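PDB 2RIJ: putative 2,3,4,5-tetrahydropyridine-2-carboxylate N- succinyltransferase from Campylobacter jejuni, which probably catalyses succinyl transfer from succinyl-CoA to tetrahydrodipicolinate, an early step of lysine biosynthesis through diaminopimelate. Local coordinates for residues Y146-T150 against K151-L155; T236-P240 against G241-V245; A249-T252 against G253-V257; A265-G268 against E269-V273. All blocks are in the same frame, centred on the assembly; numbering follows the deposited sequence. Where two conformers were deposited one is given.

Interaction 1 of 4, residues Y146-T150 against K151-L155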
ATOM      1  N   TYR A 146       0.478 -36.109  36.758  1.00 21.54           N
ATOM      2  CA  TYR A 146       1.766 -36.737  36.929  1.00 20.75           C
ATOM      3  C   TYR A 146       2.194 -37.544  35.748  1.00 18.85           C
ATOM      4  O   TYR A 146       3.357 -37.515  35.370  1.00 21.24           O
ATOM      5  CB  TYR A 146       1.806 -37.602  38.205  1.00 21.10           C
ATOM      6  CG  TYR A 146       2.284 -36.943  39.498  1.00 22.02           C
ATOM      7  CD1 TYR A 146       1.416 -36.267  40.349  1.00 20.45           C
ATOM      8  CD2 TYR A 146       3.633 -36.983  39.865  1.00 22.02           C
ATOM      9  CE1 TYR A 146       1.849 -35.695  41.565  1.00 24.13           C
ATOM     10  CE2 TYR A 146       4.069 -36.429  41.056  1.00 17.53           C
ATOM     11  CZ  TYR A 146       3.179 -35.789  41.919  1.00 21.00           C
ATOM     12  OH  TYR A 146       3.679 -35.290  43.102  1.00 21.44           O
ATOM     13  N   LEU A 147       1.277 -38.283  35.128  1.00 21.00           N
ATOM     14  CA  LEU A 147       1.637 -39.072  33.932  1.00 21.71           C
ATOM     15  C   LEU A 147       2.193 -38.173  32.815  1.00 21.60           C
ATOM     16  O   LEU A 147       3.207 -38.497  32.189  1.00 22.16           O
ATOM     17  CB  LEU A 147       0.451 -39.893  33.424  1.00 23.87           C
ATOM     18  CG  LEU A 147       0.085 -41.120  34.232  1.00 25.27           C
ATOM     19  CD1 LEU A 147      -1.310 -41.694  33.761  1.00 20.43           C
ATOM     20  CD2 LEU A 147       1.207 -42.181  34.138  1.00 20.27           C
ATOM     21  N   LEU A 148       1.582 -36.994  32.665  1.00 19.86           N
ATOM     22  CA  LEU A 148       2.031 -35.958  31.705  1.00 20.58           C
ATOM     23  C   LEU A 148       3.357 -35.334  32.136  1.00 21.52           C
ATOM     24  O   LEU A 148       4.305 -35.361  31.374  1.00 20.83           O
ATOM     25  CB  LEU A 148       0.950 -34.902  31.491  1.00 20.98           C
ATOM     26  CG  LEU A 148      -0.298 -35.344  30.706  1.00 20.92           C
ATOM     27  CD1 LEU A 148      -1.479 -34.423  31.026  1.00 23.13           C
ATOM     28  CD2 LEU A 148       0.033 -35.432  29.209  1.00 18.87           C
ATOM     29  N   SER A 149       3.435 -34.802  33.352  1.00 22.65           N
ATOM     30  CA  SER A 149       4.638 -34.053  33.778  1.00 21.51           C
ATOM     31  C   SER A 149       5.916 -34.895  33.974  1.00 24.21           C
ATOM     32  O   SER A 149       7.011 -34.376  33.786  1.00 21.69           O
ATOM     33  CB  SER A 149       4.330 -33.186  34.982  1.00 22.81           C
ATOM     34  OG  SER A 149       3.389 -32.195  34.605  1.00 20.28           O
ATOM     35  N   THR A 150       5.743 -36.189  34.286  1.00 22.80           N
ATOM     36  CA  THR A 150       6.841 -37.150  34.364  1.00 21.91           C
ATOM     37  C   THR A 150       7.181 -37.718  32.983  1.00 22.92           C
ATOM     38  O   THR A 150       8.120 -38.467  32.855  1.00 21.89           O
ATOM     39  CB  THR A 150       6.486 -38.353  35.300  1.00 23.82           C
ATOM     40  OG1 THR A 150       5.403 -39.118  34.717  1.00 24.85           O
ATOM     41  CG2 THR A 150       6.121 -37.886  36.751  1.00 22.83           C
ATOM     42  N   LYS A 151       6.386 -37.381  31.962  1.00 22.79           N
ATOM     43  CA  LYS A 151       6.545 -37.809  30.598  1.00 23.54           C
ATOM     44  C   LYS A 151       6.399 -39.329  30.437  1.00 24.86           C
ATOM     45  O   LYS A 151       6.950 -39.891  29.509  1.00 24.93           O
ATOM     46  CB  LYS A 151       7.856 -37.282  29.994  1.00 23.57           C
ATOM     47  CG  LYS A 151       7.970 -35.770  30.047  1.00 26.12           C
ATOM     48  CD  LYS A 151       9.172 -35.199  29.248  1.00 25.03           C
ATOM     49  CE  LYS A 151      10.488 -35.404  29.930  1.00 28.07           C
ATOM     50  NZ  LYS A 151      10.692 -34.609  31.108  1.00 19.76           N
ATOM     51  N   LYS A 152       5.612 -39.974  31.304  1.00 24.61           N
ATOM     52  CA  LYS A 152       5.294 -41.419  31.116  1.00 25.43           C
ATOM     53  C   LYS A 152       4.375 -41.610  29.914  1.00 24.99           C
ATOM     54  O   LYS A 152       4.362 -42.670  29.301  1.00 28.81           O
ATOM     55  CB  LYS A 152       4.623 -42.013  32.365  1.00 26.93           C
ATOM     56  CG  LYS A 152       5.489 -42.073  33.612  1.00 28.84           C
ATOM     57  CD  LYS A 152       6.214 -43.370  33.703  1.00 36.84           C
ATOM     58  CE  LYS A 152       7.054 -43.470  34.947  1.00 36.04           C
ATOM     59  NZ  LYS A 152       7.819 -44.747  34.837  1.00 38.18           N
ATOM     60  N   VAL A 153       3.559 -40.594  29.632  1.00 25.11           N
ATOM     61  CA  VAL A 153       2.679 -40.546  28.470  1.00 22.68           C
ATOM     62  C   VAL A 153       2.907 -39.235  27.696  1.00 24.43           C
ATOM     63  O   VAL A 153       3.325 -38.220  28.274  1.00 25.44           O
ATOM     64  CB  VAL A 153       1.171 -40.637  28.845  1.00 21.54           C
ATOM     65  CG1 VAL A 153       0.869 -41.944  29.659  1.00 20.46           C
ATOM     66  CG2 VAL A 153       0.688 -39.360  29.583  1.00 17.12           C
ATOM     67  N   PRO A 154       2.687 -39.262  26.375  1.00 27.22           N
ATOM     68  CA  PRO A 154       2.827 -38.024  25.580  1.00 26.73           C
ATOM     69  C   PRO A 154       1.754 -36.993  25.810  1.00 25.10           C
ATOM     70  O   PRO A 154       0.626 -37.320  26.217  1.00 23.02           O
ATOM     71  CB  PRO A 154       2.786 -38.506  24.127  1.00 27.81           C
ATOM     72  CG  PRO A 154       2.889 -39.992  24.189  1.00 25.70           C
ATOM     73  CD  PRO A 154       2.430 -40.440  25.511  1.00 27.31           C
ATOM     74  N   LEU A 155       2.137 -35.742  25.570  1.00 23.00           N
ATOM     75  CA  LEU A 155       1.198 -34.615  25.592  1.00 23.91           C
ATOM     76  C   LEU A 155      -0.022 -34.943  24.732  1.00 25.14           C
ATOM     77  O   LEU A 155       0.098 -35.616  23.690  1.00 24.55           O
ATOM     78  CB  LEU A 155       1.890 -33.370  25.075  1.00 27.89           C
ATOM     79  CG  LEU A 155       2.861 -32.705  26.041  1.00 24.23           C
ATOM     80  CD1 LEU A 155       3.802 -31.691  25.351  1.00 25.04           C
ATOM     81  CD2 LEU A 155       1.994 -32.032  27.133  1.00 24.71           C
TER
HETATM   82  O   HOH W   1       4.195 -35.672  28.590  1.00 20.74           O
HETATM   83  O   HOH W   2       8.348 -32.642  32.207  1.00 19.56           O
HETATM   84  O   HOH W   3       9.576 -35.254  33.708  1.00 32.12           O
HETATM   85  O   HOH W   4      10.996 -37.510  32.621  1.00 53.34           O
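Leu147 and Leu148 pack against Val153 where the chain leaves helix 138-149, and this apolar side is the close part of the contact. Val153 CG2 lies 3.9 Å from Leu147 CB and 4.0 Å from Leu148 CD2, so a single methyl fills the angle between the two leucines. It is put there by a chi1 of -57°, which places CG2 between the backbone N and carbonyl carbon of Val153 and directs it back at the last helical turn. Leu148 CD2 also reaches the backbone beyond, 3.6 Å from Pro154 O, while Leu147 CD2 meets Lys152 CB, the two side chains running nearly perpendicular. Tyr53 of strand 52-53 packs on Leu147, Lys152 and Val153.

The helix terminates in a Schellman motif: Lys151 has positive phi (63°), its N donates to Leu148 O at 3.0 Å, and Lys152 N makes a weak bond to Leu147 O. The same carbonyl receives a second weak bond from Val153 N. One residue before that carbonyl, Tyr146 O is gripped from opposite faces of its plane by Thr150 N and by Thr150 OG1, the latter at 2.7 Å.

The other side is wet. One water donates to both Leu148 O and Val153 O, bridging the last turn to the chain that follows it. A second water joins Ser149 O to Lys151 NZ, 2.9 Å from that nitrogen. Bends at chi3 and chi4 curl the Lys151 chain back so that NZ meets the water on Ser149 O, and its ammonium group also forms a salt bridge with Glu215.

Interaction 2 of 4, residues T236-P240 against G241-V245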
ATOM      1  N   THR A 236      15.060 -28.337  28.107  1.00 21.03           N
ATOM      2  CA  THR A 236      14.281 -27.094  27.962  1.00 20.36           C
ATOM      3  C   THR A 236      14.650 -26.037  29.013  1.00 21.45           C
ATOM      4  O   THR A 236      14.954 -26.388  30.157  1.00 20.70           O
ATOM      5  CB  THR A 236      12.784 -27.473  28.062  1.00 22.44           C
ATOM      6  OG1 THR A 236      12.469 -28.337  26.947  1.00 20.58           O
ATOM      7  CG2 THR A 236      11.815 -26.237  28.062  1.00 20.94           C
ATOM      8  N   THR A 237      14.596 -24.758  28.627  1.00 21.83           N
ATOM      9  CA  THR A 237      14.732 -23.595  29.516  1.00 20.26           C
ATOM     10  C   THR A 237      13.463 -22.757  29.453  1.00 19.58           C
ATOM     11  O   THR A 237      13.014 -22.341  28.369  1.00 16.96           O
ATOM     12  CB  THR A 237      15.941 -22.716  29.129  1.00 22.98           C
ATOM     13  OG1 THR A 237      17.124 -23.524  29.101  1.00 22.27           O
ATOM     14  CG2 THR A 237      16.152 -21.537  30.083  1.00 21.61           C
ATOM     15  N   ILE A 238      12.870 -22.527  30.604  1.00 20.70           N
ATOM     16  CA  ILE A 238      11.770 -21.554  30.748  1.00 19.83           C
ATOM     17  C   ILE A 238      12.296 -20.299  31.445  1.00 19.46           C
ATOM     18  O   ILE A 238      12.626 -20.293  32.655  1.00 19.88           O
ATOM     19  CB  ILE A 238      10.580 -22.098  31.552  1.00 21.21           C
ATOM     20  CG1 ILE A 238      10.216 -23.552  31.095  1.00 22.45           C
ATOM     21  CG2 ILE A 238       9.373 -21.151  31.462  1.00 20.17           C
ATOM     22  CD1 ILE A 238       9.829 -23.629  29.588  1.00 22.49           C
HETATM   23  N   MSE A 239      12.319 -19.222  30.701  1.00 18.68           N
HETATM   24  CA  MSE A 239      12.793 -17.908  31.220  1.00 21.46           C
HETATM   25  C   MSE A 239      11.610 -17.284  31.925  1.00 20.16           C
HETATM   26  O   MSE A 239      10.474 -17.656  31.647  1.00 27.15           O
HETATM   27  CB  MSE A 239      13.296 -16.999  30.121  1.00 19.98           C
HETATM   28  CG  MSE A 239      14.512 -17.516  29.392  1.00 25.92           C
HETATM   29 SE   MSE A 239      16.061 -17.792  30.514  0.75 29.35          SE
HETATM   30  CE  MSE A 239      16.521 -15.884  31.043  1.00 21.64           C
ATOM     31  N   PRO A 240      11.860 -16.350  32.879  1.00 20.34           N
ATOM     32  CA  PRO A 240      10.753 -15.843  33.702  1.00 25.29           C
ATOM     33  C   PRO A 240       9.993 -14.600  33.270  1.00 25.89           C
ATOM     34  O   PRO A 240       8.903 -14.368  33.807  1.00 27.80           O
ATOM     35  CB  PRO A 240      11.442 -15.567  35.048  1.00 28.47           C
ATOM     36  CG  PRO A 240      12.820 -15.279  34.738  1.00 27.88           C
ATOM     37  CD  PRO A 240      13.155 -15.861  33.382  1.00 23.31           C
ATOM     38  N   GLY A 241      10.507 -13.823  32.322  1.00 24.35           N
ATOM     39  CA  GLY A 241       9.931 -12.532  31.981  1.00 25.51           C
ATOM     40  C   GLY A 241       8.455 -12.537  31.600  1.00 25.12           C
ATOM     41  O   GLY A 241       7.670 -11.832  32.193  1.00 24.73           O
ATOM     42  N   ALA A 242       8.088 -13.296  30.586  1.00 22.58           N
ATOM     43  CA  ALA A 242       6.748 -13.227  30.030  1.00 18.92           C
ATOM     44  C   ALA A 242       6.287 -14.566  29.494  1.00 20.26           C
ATOM     45  O   ALA A 242       5.458 -14.616  28.625  1.00 22.90           O
ATOM     46  CB  ALA A 242       6.666 -12.123  28.942  1.00 20.02           C
ATOM     47  N   SER A 243       6.865 -15.642  30.033  1.00 20.24           N
ATOM     48  CA  SER A 243       6.608 -16.996  29.604  0.50 21.86           C
ATOM     49  C   SER A 243       5.461 -17.644  30.340  1.00 20.59           C
ATOM     50  O   SER A 243       5.030 -17.201  31.404  1.00 21.48           O
ATOM     51  CB  SER A 243       7.835 -17.872  29.837  0.50 18.56           C
ATOM     52  OG  SER A 243       9.030 -17.224  29.432  0.50 21.56           O
ATOM     53  N   TYR A 244       5.023 -18.765  29.808  1.00 20.43           N
ATOM     54  CA  TYR A 244       4.109 -19.619  30.518  1.00 20.25           C
ATOM     55  C   TYR A 244       4.080 -20.978  29.813  1.00 19.58           C
ATOM     56  O   TYR A 244       4.185 -21.036  28.607  1.00 19.25           O
ATOM     57  CB  TYR A 244       2.693 -19.066  30.569  1.00 22.08           C
ATOM     58  CG  TYR A 244       1.827 -19.736  31.634  1.00 20.26           C
ATOM     59  CD1 TYR A 244       2.194 -19.690  32.961  1.00 18.97           C
ATOM     60  CD2 TYR A 244       0.662 -20.435  31.308  1.00 23.13           C
ATOM     61  CE1 TYR A 244       1.480 -20.311  33.931  1.00 23.60           C
ATOM     62  CE2 TYR A 244      -0.104 -21.044  32.306  1.00 22.20           C
ATOM     63  CZ  TYR A 244       0.305 -20.981  33.601  1.00 24.96           C
ATOM     64  OH  TYR A 244      -0.428 -21.565  34.593  1.00 22.21           O
ATOM     65  N   VAL A 245       3.975 -22.044  30.591  1.00 17.34           N
ATOM     66  CA  VAL A 245       3.592 -23.384  30.075  1.00 17.98           C
ATOM     67  C   VAL A 245       2.413 -23.892  30.912  1.00 19.84           C
ATOM     68  O   VAL A 245       2.513 -24.148  32.141  1.00 17.92           O
ATOM     69  CB  VAL A 245       4.706 -24.358  30.082  1.00 18.20           C
ATOM     70  CG1 VAL A 245       4.317 -25.641  29.287  1.00 16.51           C
ATOM     71  CG2 VAL A 245       6.042 -23.688  29.525  1.00 21.38           C
TER
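From Ile238 to Val245 the backbone leaves strand 237-238, bends at Pro240 and Gly241, and runs on into strand 244-245, bringing the side chains of Ile238 and Val245 together across the corner. Ile238 CD1 touches Val245 CG2 at 3.8 Å, the side chains crossing at about a right angle, and Ile238 CG2 lies 4.0 Å from Ser243 CB. Both branches of the isoleucine are thus used, one for each partner.

The two strands belong to different sheets, each with parallel neighbours here, as expected for successive faces of a left-handed beta-helix, and the inward-pointing Ile238 and Val245 fill its interior at this corner. Ile238 also packs on Val257 of the neighbouring strand.

Nearer the bend, Ser243 OG donates to Met239 O at 2.7 Å, approaching from above the carbonyl plane, 47° out of it. Ser243 has two conformers, so the bond holds for one of them and is doubtful overall. The outside of the corner meets a neighbouring subunit, whose Tyr244 packs on Met239 and Pro240. Met239, a selenomethionine, has its side chain about 4 Å from that of Glu258, the predicted acyl-anhydride residue.

Interaction 3 of 4, residues A249-T252 against G253-V257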
ATOM      1  N   ALA A 249       0.600 -29.011  27.941  1.00 22.38           N
ATOM      2  CA  ALA A 249       1.363 -28.224  26.994  1.00 21.12           C
ATOM      3  C   ALA A 249       2.832 -28.441  27.268  1.00 21.66           C
ATOM      4  O   ALA A 249       3.218 -28.805  28.379  1.00 20.81           O
ATOM      5  CB  ALA A 249       1.043 -26.688  27.122  1.00 17.33           C
ATOM      6  N   GLY A 250       3.652 -28.192  26.263  1.00 21.83           N
ATOM      7  CA  GLY A 250       5.090 -28.133  26.453  1.00 22.38           C
ATOM      8  C   GLY A 250       5.913 -28.394  25.216  1.00 22.63           C
ATOM      9  O   GLY A 250       5.552 -27.986  24.103  1.00 21.11           O
ATOM     10  N   THR A 251       7.030 -29.083  25.439  1.00 21.68           N
ATOM     11  CA  THR A 251       8.097 -29.198  24.478  1.00 19.96           C
ATOM     12  C   THR A 251       8.391 -30.681  24.287  1.00 20.80           C
ATOM     13  O   THR A 251       8.323 -31.461  25.234  1.00 22.70           O
ATOM     14  CB  THR A 251       9.390 -28.459  24.919  1.00 17.07           C
ATOM     15  OG1 THR A 251       9.919 -29.025  26.128  1.00 20.38           O
ATOM     16  CG2 THR A 251       9.098 -26.948  25.141  1.00 21.83           C
ATOM     17  N   THR A 252       8.728 -31.047  23.083  1.00 23.16           N
ATOM     18  CA  THR A 252       9.129 -32.429  22.805  1.00 22.78           C
ATOM     19  C   THR A 252      10.616 -32.590  22.514  1.00 23.89           C
ATOM     20  O   THR A 252      11.073 -33.693  22.246  1.00 22.75           O
ATOM     21  CB  THR A 252       8.281 -33.052  21.703  1.00 24.97           C
ATOM     22  OG1 THR A 252       8.428 -32.301  20.495  1.00 25.46           O
ATOM     23  CG2 THR A 252       6.781 -33.104  22.132  1.00 24.76           C
ATOM     24  N   GLY A 253      11.380 -31.529  22.646  1.00 22.78           N
ATOM     25  CA  GLY A 253      12.823 -31.613  22.636  1.00 22.23           C
ATOM     26  C   GLY A 253      13.317 -30.387  23.323  1.00 23.40           C
ATOM     27  O   GLY A 253      12.521 -29.511  23.702  1.00 24.30           O
ATOM     28  N   ALA A 254      14.616 -30.265  23.469  1.00 22.94           N
ATOM     29  CA  ALA A 254      15.177 -29.081  24.143  1.00 22.33           C
ATOM     30  C   ALA A 254      14.834 -27.812  23.368  1.00 24.99           C
ATOM     31  O   ALA A 254      15.178 -27.717  22.193  1.00 25.92           O
ATOM     32  CB  ALA A 254      16.712 -29.226  24.273  1.00 22.01           C
ATOM     33  N   CYS A 255      14.185 -26.844  24.036  1.00 23.77           N
ATOM     34  CA  CYS A 255      13.785 -25.559  23.478  1.00 23.11           C
ATOM     35  C   CYS A 255      14.086 -24.455  24.473  1.00 22.12           C
ATOM     36  O   CYS A 255      13.999 -24.660  25.682  1.00 22.72           O
ATOM     37  CB  CYS A 255      12.280 -25.501  23.296  1.00 24.50           C
ATOM     38  SG  CYS A 255      11.670 -26.606  22.036  1.00 28.62           S
HETATM   39  N   MSE A 256      14.363 -23.287  23.948  1.00 21.96           N
HETATM   40  CA  MSE A 256      14.420 -22.041  24.737  1.00 21.36           C
HETATM   41  C   MSE A 256      13.031 -21.405  24.727  1.00 20.86           C
HETATM   42  O   MSE A 256      12.524 -21.057  23.672  1.00 22.16           O
HETATM   43  CB  MSE A 256      15.402 -21.088  24.102  1.00 21.72           C
HETATM   44  CG  MSE A 256      15.404 -19.693  24.732  1.00 23.10           C
HETATM   45 SE   MSE A 256      15.847 -19.761  26.669  0.75 31.95          SE
HETATM   46  CE  MSE A 256      17.570 -20.709  26.514  1.00 23.91           C
ATOM     47  N   VAL A 257      12.408 -21.272  25.886  1.00 21.79           N
ATOM     48  CA  VAL A 257      11.056 -20.762  25.975  1.00 18.88           C
ATOM     49  C   VAL A 257      11.036 -19.443  26.807  1.00 19.45           C
ATOM     50  O   VAL A 257      11.370 -19.410  27.977  1.00 19.58           O
ATOM     51  CB  VAL A 257      10.092 -21.785  26.556  1.00 21.94           C
ATOM     52  CG1 VAL A 257       8.632 -21.200  26.641  1.00 20.35           C
ATOM     53  CG2 VAL A 257      10.170 -23.116  25.780  1.00 21.95           C
TER
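Thr251 points its methyl across a corner of the left-handed beta-helix at Cys255 and Val257, the two residues of the 253-257 segment whose side chains turn back toward it. The corner joins strand 250-251 to strand 256-257, which lie in different sheets, and the three side chains line its inner surface.

Thr251 CG2 sits midway: it is 4.0 Å from Cys255 CB and equally 4.0 Å from Val257 CG2. Its approach to the valine is oblique, methyl against methyl, whereas the cysteine lies alongside, with SG as well as CB in contact with the threonine methyl. In Cys255 a chi1 of -68° swings SG back over Thr251 CB, at 4.1 Å. Val257 offers CG2 to the threonine.

The orientation of Thr251 divides its two branches by polarity. With chi1 at 62°, OG1 is turned away from the apolar pair, and it is hydrogen-bonded to Thr236 OG1 and Ala233 N of the preceding coil. Val257 continues the hydrophobic interior by packing on Ile238, and Cys255 does so on the other side by packing on Val267.

At the bend itself the backbone is held by no hydrogen bond between the two segments. Gly253 O lies 3.5 Å from Thr251 CB, and Gly253 N, buried by the fold of the chain, has no polar partner in the model.

Interaction 4 of 4, residues A265-G268 against E269-V273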
ATOM      1  N   ALA A 265      -0.896 -27.032  23.257  1.00 22.41           N
ATOM      2  CA  ALA A 265       0.174 -26.631  22.307  1.00 21.81           C
ATOM      3  C   ALA A 265       1.431 -27.425  22.610  1.00 21.60           C
ATOM      4  O   ALA A 265       1.774 -27.649  23.801  1.00 20.97           O
ATOM      5  CB  ALA A 265       0.431 -25.118  22.367  1.00 20.24           C
ATOM      6  N   ILE A 266       2.097 -27.860  21.540  1.00 21.03           N
ATOM      7  CA  ILE A 266       3.329 -28.626  21.585  1.00 25.20           C
ATOM      8  C   ILE A 266       4.355 -27.959  20.701  1.00 22.97           C
ATOM      9  O   ILE A 266       4.051 -27.572  19.561  1.00 23.00           O
ATOM     10  CB  ILE A 266       3.147 -30.105  21.098  1.00 25.97           C
ATOM     11  CG1 ILE A 266       2.115 -30.851  21.974  1.00 28.65           C
ATOM     12  CG2 ILE A 266       4.476 -30.849  21.157  1.00 30.12           C
ATOM     13  CD1 ILE A 266       1.682 -32.227  21.398  1.00 28.69           C
ATOM     14  N   VAL A 267       5.555 -27.798  21.254  1.00 22.66           N
ATOM     15  CA  VAL A 267       6.682 -27.154  20.580  1.00 22.47           C
ATOM     16  C   VAL A 267       7.801 -28.193  20.390  1.00 21.42           C
ATOM     17  O   VAL A 267       8.230 -28.826  21.334  1.00 19.07           O
ATOM     18  CB  VAL A 267       7.157 -25.921  21.369  1.00 23.24           C
ATOM     19  CG1 VAL A 267       8.350 -25.235  20.710  1.00 18.65           C
ATOM     20  CG2 VAL A 267       5.975 -24.928  21.577  1.00 24.06           C
ATOM     21  N   GLY A 268       8.281 -28.319  19.160  1.00 21.22           N
ATOM     22  CA  GLY A 268       9.229 -29.363  18.778  1.00 23.67           C
ATOM     23  C   GLY A 268      10.661 -28.971  19.076  1.00 21.55           C
ATOM     24  O   GLY A 268      10.990 -27.804  19.281  1.00 21.45           O
ATOM     25  N   GLU A 269      11.518 -29.985  19.075  1.00 21.49           N
ATOM     26  CA  GLU A 269      12.942 -29.844  19.402  1.00 23.24           C
ATOM     27  C   GLU A 269      13.676 -28.751  18.667  1.00 21.10           C
ATOM     28  O   GLU A 269      13.579 -28.621  17.418  1.00 20.20           O
ATOM     29  CB  GLU A 269      13.623 -31.182  19.060  1.00 25.01           C
ATOM     30  CG  GLU A 269      15.085 -31.225  19.373  1.00 28.20           C
ATOM     31  CD  GLU A 269      15.588 -32.675  19.175  1.00 37.20           C
ATOM     32  OE1 GLU A 269      15.671 -33.113  17.999  1.00 48.95           O
ATOM     33  OE2 GLU A 269      15.789 -33.381  20.198  1.00 55.76           O
ATOM     34  N   GLY A 270      14.476 -27.982  19.414  1.00 22.84           N
ATOM     35  CA  GLY A 270      15.317 -26.969  18.857  1.00 24.76           C
ATOM     36  C   GLY A 270      14.605 -25.663  18.557  1.00 25.28           C
ATOM     37  O   GLY A 270      15.195 -24.773  17.987  1.00 24.40           O
ATOM     38  N   SER A 271      13.332 -25.541  18.929  1.00 23.83           N
ATOM     39  CA  SER A 271      12.599 -24.326  18.649  1.00 23.07           C
ATOM     40  C   SER A 271      12.944 -23.266  19.671  1.00 22.73           C
ATOM     41  O   SER A 271      13.427 -23.557  20.775  1.00 25.74           O
ATOM     42  CB  SER A 271      11.100 -24.579  18.588  1.00 22.51           C
ATOM     43  OG  SER A 271      10.769 -25.341  17.453  1.00 26.37           O
ATOM     44  N   ASP A 272      12.691 -22.014  19.316  1.00 23.97           N
ATOM     45  CA  ASP A 272      12.992 -20.880  20.189  1.00 23.88           C
ATOM     46  C   ASP A 272      11.741 -19.986  20.228  1.00 19.91           C
ATOM     47  O   ASP A 272      11.327 -19.462  19.195  1.00 21.71           O
ATOM     48  CB  ASP A 272      14.169 -20.147  19.613  1.00 26.46           C
ATOM     49  CG  ASP A 272      14.723 -19.099  20.525  1.00 43.10           C
ATOM     50  OD1 ASP A 272      13.974 -18.168  20.916  1.00 51.37           O
ATOM     51  OD2 ASP A 272      15.940 -19.177  20.821  1.00 51.27           O
ATOM     52  N   VAL A 273      11.111 -19.935  21.390  1.00 20.30           N
ATOM     53  CA  VAL A 273       9.893 -19.158  21.627  1.00 20.45           C
ATOM     54  C   VAL A 273      10.393 -17.840  22.225  1.00 19.01           C
ATOM     55  O   VAL A 273      10.910 -17.807  23.350  1.00 20.08           O
ATOM     56  CB  VAL A 273       8.919 -19.851  22.552  1.00 21.09           C
ATOM     57  CG1 VAL A 273       7.585 -19.013  22.716  1.00 17.53           C
ATOM     58  CG2 VAL A 273       8.649 -21.300  22.108  1.00 22.44           C
TER
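Gly268 presents its carbonyl to Ser271, and the flat Gly268-Glu269 peptide is approached differently at its edge and on its faces. Close to the plane, tilted only 18° from it, Ser271 N donates to Gly268 O at 3.3 Å. Ser271 OG stands farther out over one face, 3.1 Å from the same oxygen, and Cys255 SG lies over the opposite face.

The backbone bond closes a type II beta turn from Gly268 to Ser271. Gly270 takes the positive phi (81°) that this turn requires at its third position, and Glu269 at the second carries its extended side chain outward, where it is exposed. The turn is one corner of the left-handed beta-helix, leading from strand 266-267 to strand 272-273 in another sheet.

Inside the corner Val267 does the apolar touching. Its CG1, anti to the backbone N with chi1 179°, comes to 3.5 Å from Ser271 CB and 4.2 Å from Val273 CG2. Ile279, on a third face of the helix, packs on both valines.

Ser271 OG also accepts a hydrogen bond from Cys297 N in the following coil. The serine therefore sits at the polar margin of a largely apolar interior, with its CB against Val267 and its hydroxyl turned to backbone groups of its own turn and of the next coil.

Along the chain the four contacts come in series; each closes a short local bend, and none encloses or crosses another. Interaction 1 ends helix 138-149 in the N-terminal region, and its last residue reaches the beta-helix: Leu155 packs on the backbone of Ala249 and Gly250 in interaction 3 and on Ile266 in interaction 4. Interactions 2, 3 and 4 are corners of the beta-helix. Thr237 O and Val257 N probably hydrogen-bond between interactions 2 and 3, joining strands 237-238 and 256-257. Interactions 3 and 4 are stacked directly, their centres about 5 Å apart, with strands 250-251 and 266-267 paired. Interaction 2 shares a sheet with interaction 4 without touching it.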